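Local structure of poly-beta-1,6-N-acetyl-D-glucosamine N-deacetylase (Aggregatibacter actinomycetemcomitans, 4U10) at residues V83-L88 and V130-Q135; R173-S176 and N182-V185; S194-R197 and K201-R204. The protein probably removes acetyl groups from poly-beta-1,6-N-acetyl-D-glucosamine as a metal-dependent hydrolase, its N-terminal part, the polysaccharide deacetylase domain, being the piece described here. One frame throughout, in Å; residues are numbered along the deposited sequence.

Contact 1 (V83-L88 and V130-Q135)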
loop_
_atom_site.group_PDB
_atom_site.type_symbol
_atom_site.label_atom_id
_atom_site.label_comp_id
_atom_site.label_asym_id
_atom_site.label_seq_id
_atom_site.Cartn_x
_atom_site.Cartn_y
_atom_site.Cartn_z
ATOM N N VAL A 83 12.113 9.501 5.762
ATOM C CA VAL A 83 13.118 9.125 4.816
ATOM C C VAL A 83 12.547 9.346 3.431
ATOM O O VAL A 83 13.122 10.086 2.659
ATOM C CB VAL A 83 13.542 7.660 4.990
ATOM C CG1 VAL A 83 14.494 7.218 3.864
ATOM C CG2 VAL A 83 14.170 7.434 6.367
ATOM N N ILE A 84 11.369 8.815 3.154
ATOM C CA ILE A 84 10.851 8.825 1.794
ATOM C C ILE A 84 10.381 10.212 1.357
ATOM O O ILE A 84 10.710 10.680 0.272
ATOM C CB ILE A 84 9.735 7.785 1.662
ATOM C CG1 ILE A 84 10.331 6.389 1.825
ATOM C CG2 ILE A 84 9.070 7.879 0.299
ATOM C CD1 ILE A 84 9.370 5.385 2.380
ATOM N N TYR A 85 9.588 10.856 2.187
ATOM C CA TYR A 85 8.871 12.046 1.807
ATOM C C TYR A 85 9.811 13.171 1.384
ATOM O O TYR A 85 9.633 13.728 0.318
ATOM C CB TYR A 85 7.877 12.400 2.944
ATOM C CG TYR A 85 7.132 13.689 2.800
ATOM C CD1 TYR A 85 6.366 13.933 1.695
ATOM C CD2 TYR A 85 7.169 14.671 3.821
ATOM C CE1 TYR A 85 5.674 15.145 1.564
ATOM C CE2 TYR A 85 6.478 15.867 3.706
ATOM C CZ TYR A 85 5.737 16.091 2.591
ATOM O OH TYR A 85 5.066 17.256 2.465
ATOM N N PRO A 86 10.884 13.438 2.151
ATOM C CA PRO A 86 11.839 14.456 1.709
ATOM C C PRO A 86 12.388 14.191 0.269
ATOM O O PRO A 86 12.543 15.134 -0.508
ATOM C CB PRO A 86 12.962 14.392 2.746
ATOM C CG PRO A 86 12.415 13.642 3.920
ATOM C CD PRO A 86 11.256 12.814 3.422
ATOM N N ILE A 87 12.614 12.920 -0.052
ATOM C CA ILE A 87 13.076 12.489 -1.348
ATOM C C ILE A 87 12.004 12.722 -2.388
ATOM O O ILE A 87 12.298 13.246 -3.452
ATOM C CB ILE A 87 13.529 11.021 -1.335
ATOM C CG1 ILE A 87 14.775 10.861 -0.446
ATOM C CG2 ILE A 87 13.906 10.545 -2.757
ATOM C CD1 ILE A 87 15.098 9.410 -0.099
ATOM N N LEU A 88 10.744 12.416 -2.066
ATOM C CA LEU A 88 9.659 12.667 -3.056
ATOM C C LEU A 88 9.591 14.140 -3.398
ATOM O O LEU A 88 9.430 14.496 -4.587
ATOM C CB LEU A 88 8.304 12.190 -2.556
ATOM C CG LEU A 88 8.080 10.703 -2.272
ATOM C CD1 LEU A 88 6.760 10.440 -1.562
ATOM C CD2 LEU A 88 8.226 9.947 -3.588
ATOM N N VAL A 130 0.627 12.490 8.237
ATOM C CA VAL A 130 -0.117 12.093 7.055
ATOM C C VAL A 130 -0.809 13.291 6.426
ATOM O O VAL A 130 -0.798 13.431 5.154
ATOM C CB VAL A 130 -1.188 11.055 7.391
ATOM C CG1 VAL A 130 -2.012 10.688 6.157
ATOM C CG2 VAL A 130 -0.571 9.827 8.042
ATOM N N ARG A 131 -1.448 14.122 7.283
ATOM C CA ARG A 131 -2.035 15.406 6.801
ATOM C C ARG A 131 -1.039 16.313 6.069
ATOM O O ARG A 131 -1.352 16.814 5.007
ATOM C CB ARG A 131 -2.721 16.189 7.947
ATOM C CG ARG A 131 -4.174 15.781 8.200
ATOM C CD ARG A 131 -4.805 16.731 9.231
ATOM N NE ARG A 131 -4.150 16.584 10.531
ATOM C CZ ARG A 131 -4.475 15.667 11.418
ATOM N NH1 ARG A 131 -5.472 14.802 11.145
ATOM N NH2 ARG A 131 -3.817 15.567 12.583
ATOM N N GLU A 132 0.145 16.505 6.625
ATOM C CA GLU A 132 1.183 17.308 5.965
ATOM C C GLU A 132 1.553 16.752 4.570
ATOM O O GLU A 132 1.669 17.499 3.578
ATOM C CB GLU A 132 2.426 17.402 6.861
ATOM C CG GLU A 132 3.490 18.330 6.331
ATOM C CD GLU A 132 4.799 18.271 7.107
ATOM O OE1 GLU A 132 4.810 17.990 8.336
ATOM O OE2 GLU A 132 5.867 18.529 6.491
HETATM N N MSE A 133 1.725 15.449 4.494
HETATM C CA MSE A 133 2.083 14.792 3.230
HETATM C C MSE A 133 1.004 14.924 2.220
HETATM O O MSE A 133 1.282 15.150 1.069
HETATM C CB MSE A 133 2.400 13.278 3.430
HETATM C CG MSE A 133 3.778 13.186 4.046
HETATM SE SE MSE A 133 4.511 11.405 4.322
HETATM C CE MSE A 133 3.225 10.710 5.618
ATOM N N GLU A 134 -0.244 14.745 2.619
ATOM C CA GLU A 134 -1.399 14.857 1.686
ATOM C C GLU A 134 -1.587 16.297 1.206
ATOM O O GLU A 134 -1.828 16.522 0.029
ATOM C CB GLU A 134 -2.674 14.318 2.346
ATOM C CG GLU A 134 -3.846 14.163 1.382
ATOM C CD GLU A 134 -4.560 15.491 1.067
ATOM O OE1 GLU A 134 -4.557 16.432 1.922
ATOM O OE2 GLU A 134 -5.086 15.583 -0.065
ATOM N N GLN A 135 -1.386 17.263 2.110
ATOM C CA GLN A 135 -1.546 18.674 1.810
ATOM C C GLN A 135 -0.497 19.148 0.809
ATOM O O GLN A 135 -0.782 20.048 0.024
ATOM C CB GLN A 135 -1.416 19.508 3.108
ATOM C CG GLN A 135 -2.631 19.330 4.031
ATOM C CD GLN A 135 -2.368 19.743 5.484
ATOM O OE1 GLN A 135 -1.432 20.420 5.766
ATOM N NE2 GLN A 135 -3.236 19.340 6.391
HETATM O O HOH W 1 6.067 18.987 4.018
#

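Contact 2 (R173-S176 and N182-V185)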
loop_
_atom_site.group_PDB
_atom_site.type_symbol
_atom_site.label_atom_id
_atom_site.label_comp_id
_atom_site.label_asym_id
_atom_site.label_seq_id
_atom_site.Cartn_x
_atom_site.Cartn_y
_atom_site.Cartn_z
ATOM N N ARG A 173 -14.735 -23.886 14.883
ATOM C CA ARG A 173 -15.525 -23.865 13.662
ATOM C C ARG A 173 -15.069 -22.824 12.696
ATOM O O ARG A 173 -14.381 -21.859 13.104
ATOM C CB ARG A 173 -16.992 -23.567 13.957
ATOM C CG ARG A 173 -17.316 -22.107 14.134
ATOM C CD ARG A 173 -18.785 -21.881 13.978
ATOM N NE ARG A 173 -19.513 -22.490 15.081
ATOM C CZ ARG A 173 -20.842 -22.426 15.227
ATOM N NH1 ARG A 173 -21.597 -21.785 14.344
ATOM N NH2 ARG A 173 -21.411 -23.013 16.283
ATOM N N TYR A 174 -15.511 -23.016 11.441
ATOM C CA TYR A 174 -15.295 -22.016 10.382
ATOM C C TYR A 174 -16.380 -20.946 10.394
ATOM O O TYR A 174 -17.572 -21.191 10.600
ATOM C CB TYR A 174 -15.220 -22.665 8.971
ATOM C CG TYR A 174 -14.087 -23.608 8.762
ATOM C CD1 TYR A 174 -12.884 -23.163 8.288
ATOM C CD2 TYR A 174 -14.214 -24.984 9.031
ATOM C CE1 TYR A 174 -11.833 -24.026 8.097
ATOM C CE2 TYR A 174 -13.149 -25.846 8.866
ATOM C CZ TYR A 174 -11.966 -25.382 8.373
ATOM O OH TYR A 174 -10.867 -26.201 8.139
ATOM N N GLU A 175 -15.944 -19.711 10.201
ATOM C CA GLU A 175 -16.864 -18.628 9.879
ATOM C C GLU A 175 -17.835 -18.986 8.806
ATOM O O GLU A 175 -17.460 -19.549 7.827
ATOM C CB GLU A 175 -16.074 -17.437 9.304
ATOM C CG GLU A 175 -15.585 -16.486 10.361
ATOM C CD GLU A 175 -14.857 -15.303 9.761
ATOM O OE1 GLU A 175 -14.182 -15.461 8.711
ATOM O OE2 GLU A 175 -15.054 -14.227 10.335
ATOM N N SER A 176 -19.049 -18.515 8.898
ATOM C CA SER A 176 -19.942 -18.666 7.774
ATOM C C SER A 176 -19.540 -17.669 6.690
ATOM O O SER A 176 -18.744 -16.777 6.934
ATOM C CB SER A 176 -21.369 -18.466 8.214
ATOM O OG SER A 176 -21.576 -17.172 8.657
ATOM N N ASN A 182 -19.036 -10.091 6.296
ATOM C CA ASN A 182 -19.294 -9.062 7.288
ATOM C C ASN A 182 -17.992 -8.508 7.895
ATOM O O ASN A 182 -17.858 -7.350 8.154
ATOM C CB ASN A 182 -20.105 -9.682 8.462
ATOM C CG ASN A 182 -21.614 -9.651 8.247
ATOM O OD1 ASN A 182 -22.118 -9.230 7.196
ATOM N ND2 ASN A 182 -22.354 -10.093 9.280
ATOM N N ARG A 183 -17.088 -9.433 8.227
ATOM C CA ARG A 183 -15.799 -9.095 8.820
ATOM C C ARG A 183 -15.021 -8.169 7.870
ATOM O O ARG A 183 -14.530 -7.169 8.315
ATOM C CB ARG A 183 -14.957 -10.346 9.173
ATOM C CG ARG A 183 -13.575 -10.026 9.735
ATOM C CD ARG A 183 -12.970 -11.169 10.560
ATOM N NE ARG A 183 -12.862 -12.403 9.769
ATOM C CZ ARG A 183 -11.884 -12.694 8.896
ATOM N NH1 ARG A 183 -10.836 -11.874 8.704
ATOM N NH2 ARG A 183 -11.949 -13.814 8.202
ATOM N N LEU A 184 -14.987 -8.474 6.566
ATOM C CA LEU A 184 -14.350 -7.582 5.603
ATOM C C LEU A 184 -15.083 -6.254 5.365
ATOM O O LEU A 184 -14.475 -5.149 5.357
ATOM C CB LEU A 184 -14.186 -8.292 4.271
ATOM C CG LEU A 184 -13.632 -9.690 4.230
ATOM C CD1 LEU A 184 -13.368 -10.063 2.778
ATOM C CD2 LEU A 184 -12.402 -9.898 5.064
ATOM N N VAL A 185 -16.405 -6.310 5.168
ATOM C CA VAL A 185 -17.157 -5.108 4.947
ATOM C C VAL A 185 -16.963 -4.132 6.111
ATOM O O VAL A 185 -16.723 -2.965 5.898
ATOM C CB VAL A 185 -18.655 -5.393 4.778
ATOM C CG1 VAL A 185 -19.422 -4.073 4.677
ATOM C CG2 VAL A 185 -18.877 -6.237 3.513
#

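Contact 3 (S194-R197 and K201-R204)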
loop_
_atom_site.group_PDB
_atom_site.type_symbol
_atom_site.label_atom_id
_atom_site.label_comp_id
_atom_site.label_asym_id
_atom_site.label_seq_id
_atom_site.Cartn_x
_atom_site.Cartn_y
_atom_site.Cartn_z
ATOM N N SER A 194 -12.042 6.070 9.365
ATOM C CA SER A 194 -10.785 6.473 10.077
ATOM C C SER A 194 -9.869 7.408 9.281
ATOM O O SER A 194 -9.379 8.393 9.806
ATOM C CB SER A 194 -10.008 5.220 10.472
ATOM O OG SER A 194 -8.723 5.457 10.968
ATOM N N ILE A 195 -9.605 7.076 8.027
ATOM C CA ILE A 195 -8.843 7.949 7.166
ATOM C C ILE A 195 -9.595 9.260 6.847
ATOM O O ILE A 195 -8.999 10.355 6.891
ATOM C CB ILE A 195 -8.462 7.214 5.839
ATOM C CG1 ILE A 195 -7.416 6.109 6.116
ATOM C CG2 ILE A 195 -7.949 8.185 4.778
ATOM C CD1 ILE A 195 -7.371 5.058 4.965
ATOM N N GLN A 196 -10.855 9.153 6.422
ATOM C CA GLN A 196 -11.641 10.367 6.018
ATOM C C GLN A 196 -11.652 11.464 7.082
ATOM O O GLN A 196 -11.524 12.633 6.788
ATOM C CB GLN A 196 -13.112 10.005 5.735
ATOM C CG GLN A 196 -14.004 11.132 5.195
ATOM C CD GLN A 196 -15.485 10.777 5.264
ATOM O OE1 GLN A 196 -15.920 9.918 6.044
ATOM N NE2 GLN A 196 -16.254 11.398 4.414
ATOM N N ARG A 197 -11.864 11.084 8.329
ATOM C CA ARG A 197 -11.947 12.053 9.348
ATOM C C ARG A 197 -10.622 12.733 9.634
ATOM O O ARG A 197 -10.669 13.877 10.088
ATOM C CB ARG A 197 -12.514 11.480 10.628
ATOM C CG ARG A 197 -11.540 10.702 11.523
ATOM C CD ARG A 197 -12.310 9.826 12.503
ATOM N NE ARG A 197 -13.051 10.657 13.482
ATOM C CZ ARG A 197 -13.892 10.255 14.455
ATOM N NH1 ARG A 197 -14.177 8.973 14.677
ATOM N NH2 ARG A 197 -14.464 11.187 15.247
ATOM N N LYS A 201 -10.585 13.338 2.862
ATOM C CA LYS A 201 -10.826 12.624 1.600
ATOM C C LYS A 201 -11.036 11.129 1.970
ATOM O O LYS A 201 -10.167 10.557 2.644
ATOM C CB LYS A 201 -9.590 12.692 0.700
ATOM C CG LYS A 201 -9.524 13.862 -0.254
ATOM C CD LYS A 201 -8.650 14.963 0.270
ATOM C CE LYS A 201 -8.091 15.806 -0.863
ATOM N NZ LYS A 201 -7.331 16.936 -0.279
ATOM N N LYS A 202 -12.173 10.534 1.611
ATOM C CA LYS A 202 -12.343 9.051 1.701
ATOM C C LYS A 202 -11.311 8.408 0.815
ATOM O O LYS A 202 -11.126 8.837 -0.334
ATOM C CB LYS A 202 -13.700 8.577 1.156
ATOM C CG LYS A 202 -14.900 8.691 2.062
ATOM C CD LYS A 202 -16.155 8.282 1.264
ATOM C CE LYS A 202 -17.234 7.716 2.168
ATOM N NZ LYS A 202 -16.750 6.549 2.986
ATOM N N PRO A 203 -10.613 7.365 1.309
ATOM C CA PRO A 203 -9.737 6.751 0.358
ATOM C C PRO A 203 -10.482 6.176 -0.855
ATOM O O PRO A 203 -11.597 5.667 -0.717
ATOM C CB PRO A 203 -9.111 5.569 1.175
ATOM C CG PRO A 203 -10.144 5.259 2.232
ATOM C CD PRO A 203 -10.759 6.590 2.544
ATOM N N ARG A 204 -9.822 6.118 -2.008
ATOM C CA ARG A 204 -10.450 5.564 -3.195
ATOM C C ARG A 204 -9.618 4.446 -3.819
ATOM O O ARG A 204 -9.842 4.013 -4.958
ATOM C CB ARG A 204 -10.726 6.687 -4.194
ATOM C CG ARG A 204 -9.557 7.566 -4.430
ATOM C CD ARG A 204 -9.884 8.770 -5.351
ATOM N NE ARG A 204 -8.651 9.537 -5.521
ATOM C CZ ARG A 204 -8.536 10.662 -6.199
ATOM N NH1 ARG A 204 -9.610 11.183 -6.778
ATOM N NH2 ARG A 204 -7.336 11.245 -6.296
#

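Contact 1 (V83-L88 and V130-Q135)
Y85 and M133 mark the nearest backbone approach between helix 79-91 and helix 127-135, their CA atoms lying 7.5 Å apart. P86 kinks the first helix just after Y85, its N lacking the usual bond to the preceding turn. The phenol ring of Y85 bridges the gap. Its CB points toward the second helix, and with CG anti to the backbone N (chi1 174°) the ring presents one face to M133, a selenomethionine. There CG sits over the middle of the ring, 3.4 Å from its centroid and 6° off the normal, a well-centred CH-pi contact. The chain runs on extended to SE, which lies obliquely, 4.3 Å from the centroid, in a Met-aromatic contact nearer the CB end, and bends only beyond it; SE is 3.8 Å from Y85 CB. E132 comes in at the ring edge, where OE2 lies in plane, 3.9 Å from CE2. A water lies between Y85 OH and E132 OE2, at distances so short that their exact values are doubtful; the other oxygen, OE1, is hydrogen-bonded to Y81 OH. This is packing between two helices of the deacetylase domain, in which dispersion against the M133 side chain holds one face of the buried ring.

Contact 2 (R173-S176 and N182-V185)
The carboxylate of E175 meets the NE/NH2 edge of the R183 guanidinium in a side-on, two-pronged salt bridge. It ties the residue that follows the two-stranded hairpin 169-170/173-174 to the second turn of helix 177-199, within the deacetylase domain. E175 OE1 takes a hydrogen bond from R183 NH2 at 2.8 Å, and E175 OE2 takes one from R183 NE at 2.9 Å. Both are almost straight, with the N-H...O angle at 174° for the first. Each acceptor lies in the guanidinium plane and is met on its syn side, though the two flat groups are turned 26° apart, so the nitrogens stand somewhat out of the carboxylate plane. The arginine chain makes this possible by bending at chi3 (58°), which brings NE round to face the acid, whereas E175 reaches across with an extended chain. Between the two residues, S176 is the N-cap of the helix, and S176 N donates to E179 OE1, consistent with a capping box. The guanidinium is gripped further by backbone carbonyls, A163 O at NH1 and A166 O at NH2, which should fix its rotation. The acid, too, has a second tie: besides R183 NH2, E175 OE1 accepts from the backbone N of E168.

Contact 3 (S194-R197 and K201-R204)
The exit from the long helix 177-199 toward strand 205-207 folds back on itself here, the loop running beside the last turns of the helix it has just left. Q196 and K202 approach most closely, with their CA atoms 4.6 Å apart, and the carbonyl of K201 faces the helix, its O 3.7 Å from Q196 CA. The buried side is made by I195 and P203, whose side chains cross at a slant. Two branches of I195 take part: CD1 touches P203 CG at 3.9 Å, while CG2 rests against P203 CD at 3.9 Å and also borders the K201 carbonyl. Having CG1 anti to the carbonyl carbon (chi1 -70°) sets both branches against the proline. Beyond them W127 packs against I195, and M226 against P203, closing this layer into the core. On the outer side the contact is different. Q196 and K202 run side by side and point the same way, and the Q196 amide nitrogen NE2 lies 3.8 Å from K202 CG, a van der Waals contact with the aliphatic part of the lysine. The K202 ammonium goes on to S192 OG, back on the helix. With buried I195-P203 packing on one side and more exposed chains on the other, this compact turn is consistent with a helix-to-strand connection of the distorted alpha/beta barrel known for polysaccharide deacetylases.

Contacts 1 and 3 are neighbours, their centres 17 Å apart, and are joined directly by a salt bridge: E134 OE2 lies 2.6 Å from K201 NZ, tying helix 127-135 to the loop after helix 177-199. Contacts 2 and 3 share that long helix, with centres 24 Å apart and nearest atoms about 10 Å apart. Contacts 1 and 2 sit on opposite sides of the chain's centre, 36 Å between centres. All three have a side chain within about 12 Å of a side chain of the zinc site formed by D75, H144 and H149: I195 is about 7 Å from H144, R183 about 11 Å from H149, and M133 about 12 Å from D75.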